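Suppressor protein STP22 of temperature-sensitive alpha-factor receptor and arginine permease (Saccharomyces cerevisiae, PDB 3R3Q) serves as the Vps23 subunit of the yeast ESCRT-1 complex (ESCRT-I) in endosomal protein sorting, its N-terminal UEV domain probably taking part in recruitment by ESCRT-0. Local coordinates at residues Q24-D29 with Q62-I67. The protein carries 1 engineered substitution. Residues are numbered along the deposited sequence; the frame is centred on the assembly and turned at random.
With ZN (zinc ion), chain I.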
# COMPACT_ATOMS: atom_id res chain seq x y z
N GLN A 24 -16.70 6.20 7.92
CA GLN A 24 -17.31 6.50 9.22
C GLN A 24 -17.68 5.29 10.08
O GLN A 24 -17.32 5.25 11.26
CB GLN A 24 -18.56 7.39 9.05
CG GLN A 24 -18.29 8.69 8.34
CD GLN A 24 -17.07 9.39 8.88
OE1 GLN A 24 -17.05 9.84 10.03
NE2 GLN A 24 -16.02 9.48 8.06
N PRO A 25 -18.40 4.32 9.51
CA PRO A 25 -18.85 3.19 10.34
C PRO A 25 -17.76 2.16 10.62
O PRO A 25 -17.92 1.33 11.52
CB PRO A 25 -19.95 2.55 9.48
CG PRO A 25 -20.30 3.56 8.44
CD PRO A 25 -19.04 4.31 8.19
N ILE A 26 -16.67 2.20 9.86
CA ILE A 26 -15.65 1.15 9.92
C ILE A 26 -14.49 1.49 10.85
O ILE A 26 -14.04 0.63 11.61
CB ILE A 26 -15.06 0.85 8.52
CG1 ILE A 26 -16.12 0.30 7.56
CG2 ILE A 26 -13.88 -0.12 8.63
CD1 ILE A 26 -15.63 0.19 6.13
N TYR A 27 -14.03 2.73 10.80
CA TYR A 27 -12.75 3.13 11.39
C TYR A 27 -12.87 3.77 12.77
O TYR A 27 -13.67 4.67 12.99
CB TYR A 27 -11.96 4.03 10.41
CG TYR A 27 -11.50 3.18 9.26
CD1 TYR A 27 -10.29 2.50 9.32
CD2 TYR A 27 -12.31 2.97 8.15
CE1 TYR A 27 -9.88 1.67 8.30
CE2 TYR A 27 -11.92 2.14 7.12
CZ TYR A 27 -10.70 1.48 7.21
OH TYR A 27 -10.30 0.62 6.20
N ASN A 28 -12.05 3.29 13.70
CA ASN A 28 -11.97 3.87 15.03
C ASN A 28 -11.63 5.36 14.96
O ASN A 28 -12.16 6.17 15.71
CB ASN A 28 -10.92 3.12 15.84
CG ASN A 28 -10.95 3.46 17.32
OD1 ASN A 28 -12.01 3.62 17.90
ND2 ASN A 28 -9.77 3.54 17.93
N ASP A 29 -10.74 5.72 14.04
CA ASP A 29 -10.33 7.11 13.84
C ASP A 29 -10.64 7.49 12.40
O ASP A 29 -9.79 7.42 11.52
CB ASP A 29 -8.83 7.25 14.13
CG ASP A 29 -8.36 8.68 14.12
OD1 ASP A 29 -9.08 9.59 13.64
OD2 ASP A 29 -7.21 8.88 14.59
N GLN A 62 -14.08 -8.88 7.65
CA GLN A 62 -14.19 -7.49 8.05
C GLN A 62 -14.18 -6.57 6.83
O GLN A 62 -13.23 -6.57 6.06
CB GLN A 62 -13.04 -7.11 8.98
CG GLN A 62 -13.14 -5.68 9.50
CD GLN A 62 -11.98 -5.30 10.38
OE1 GLN A 62 -10.88 -5.86 10.25
NE2 GLN A 62 -12.20 -4.33 11.24
N LEU A 63 -15.24 -5.79 6.67
CA LEU A 63 -15.25 -4.81 5.59
C LEU A 63 -14.21 -3.73 5.84
O LEU A 63 -14.18 -3.12 6.91
CB LEU A 63 -16.64 -4.18 5.49
CG LEU A 63 -16.83 -3.16 4.38
CD1 LEU A 63 -16.78 -3.84 3.03
CD2 LEU A 63 -18.16 -2.44 4.58
N LEU A 64 -13.35 -3.49 4.86
CA LEU A 64 -12.29 -2.49 5.00
C LEU A 64 -12.14 -1.68 3.73
O LEU A 64 -12.50 -2.11 2.64
CB LEU A 64 -10.94 -3.16 5.30
CG LEU A 64 -10.77 -3.82 6.67
CD1 LEU A 64 -9.39 -4.47 6.75
CD2 LEU A 64 -10.94 -2.83 7.80
N LEU A 65 -11.58 -0.48 3.89
CA LEU A 65 -11.08 0.27 2.75
C LEU A 65 -9.76 -0.33 2.26
O LEU A 65 -8.85 -0.62 3.06
CB LEU A 65 -10.87 1.73 3.15
CG LEU A 65 -10.23 2.66 2.12
CD1 LEU A 65 -11.21 2.99 1.01
CD2 LEU A 65 -9.77 3.94 2.82
N SER A 66 -9.67 -0.48 0.94
CA SER A 66 -8.47 -0.96 0.27
C SER A 66 -8.07 0.06 -0.80
O SER A 66 -8.91 0.67 -1.44
CB SER A 66 -8.74 -2.34 -0.35
OG SER A 66 -7.60 -2.82 -1.06
N ILE A 67 -6.77 0.25 -0.98
CA ILE A 67 -6.26 1.16 -1.99
C ILE A 67 -5.35 0.35 -2.89
O ILE A 67 -4.44 -0.33 -2.41
CB ILE A 67 -5.52 2.34 -1.36
CG1 ILE A 67 -6.54 3.24 -0.63
CG2 ILE A 67 -4.78 3.17 -2.42
CD1 ILE A 67 -5.90 4.24 0.31
ZN ZN I . -6.66 10.77 14.56
O HOH W 1 -14.51 -2.35 11.35
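The hydroxyl of Tyr27 reaches end-on to the backbone of strand 61-72, where Leu65 N donates a hydrogen bond to Tyr27 OH over 2.9 Å, bent at 146°. This N-H lies near the plane of the ring and meets its edge, while Leu65 CB packs beside the phenol oxygen, 3.3 Å from Tyr27 OH. Tyr27 OH also hydrogen-bonds Val89 O, so the buried hydroxyl links the loop to strand 61-72 and to the residue just past strand 82-88. With Tyr27 CG beside its own backbone N (chi1 -70°), the ring extends toward the strand.

Ile26 covers part of one ring face: its CG2 sits 3.3 Å above the plane, offset toward the rim. The same methyl approaches Leu63 O at 3.5 Å and Leu64 CD2 at 4.1 Å. The Ile26 and Leu63 side chains cross at about a right angle, with Ile26 CD1 4.0 Å from Leu63 CG. A phenylalanine in place of Tyr27 would probably lose the hydroxyl's bonds to Leu65 N and Val89 O, and with them this polar link between loop and sheet.

Beside the apolar contacts, a water accepts from Gln62 NE2 and donates to Ile26 O. Farther along, Asp29 OD2 binds zinc at 2.0 Å, with Thr32 as a second ligand. The contact thus joins the loop between helix 13-23 and helix 30-43 to the antiparallel sheet of the UEV domain, a ubiquitin-conjugating-enzyme-like fold.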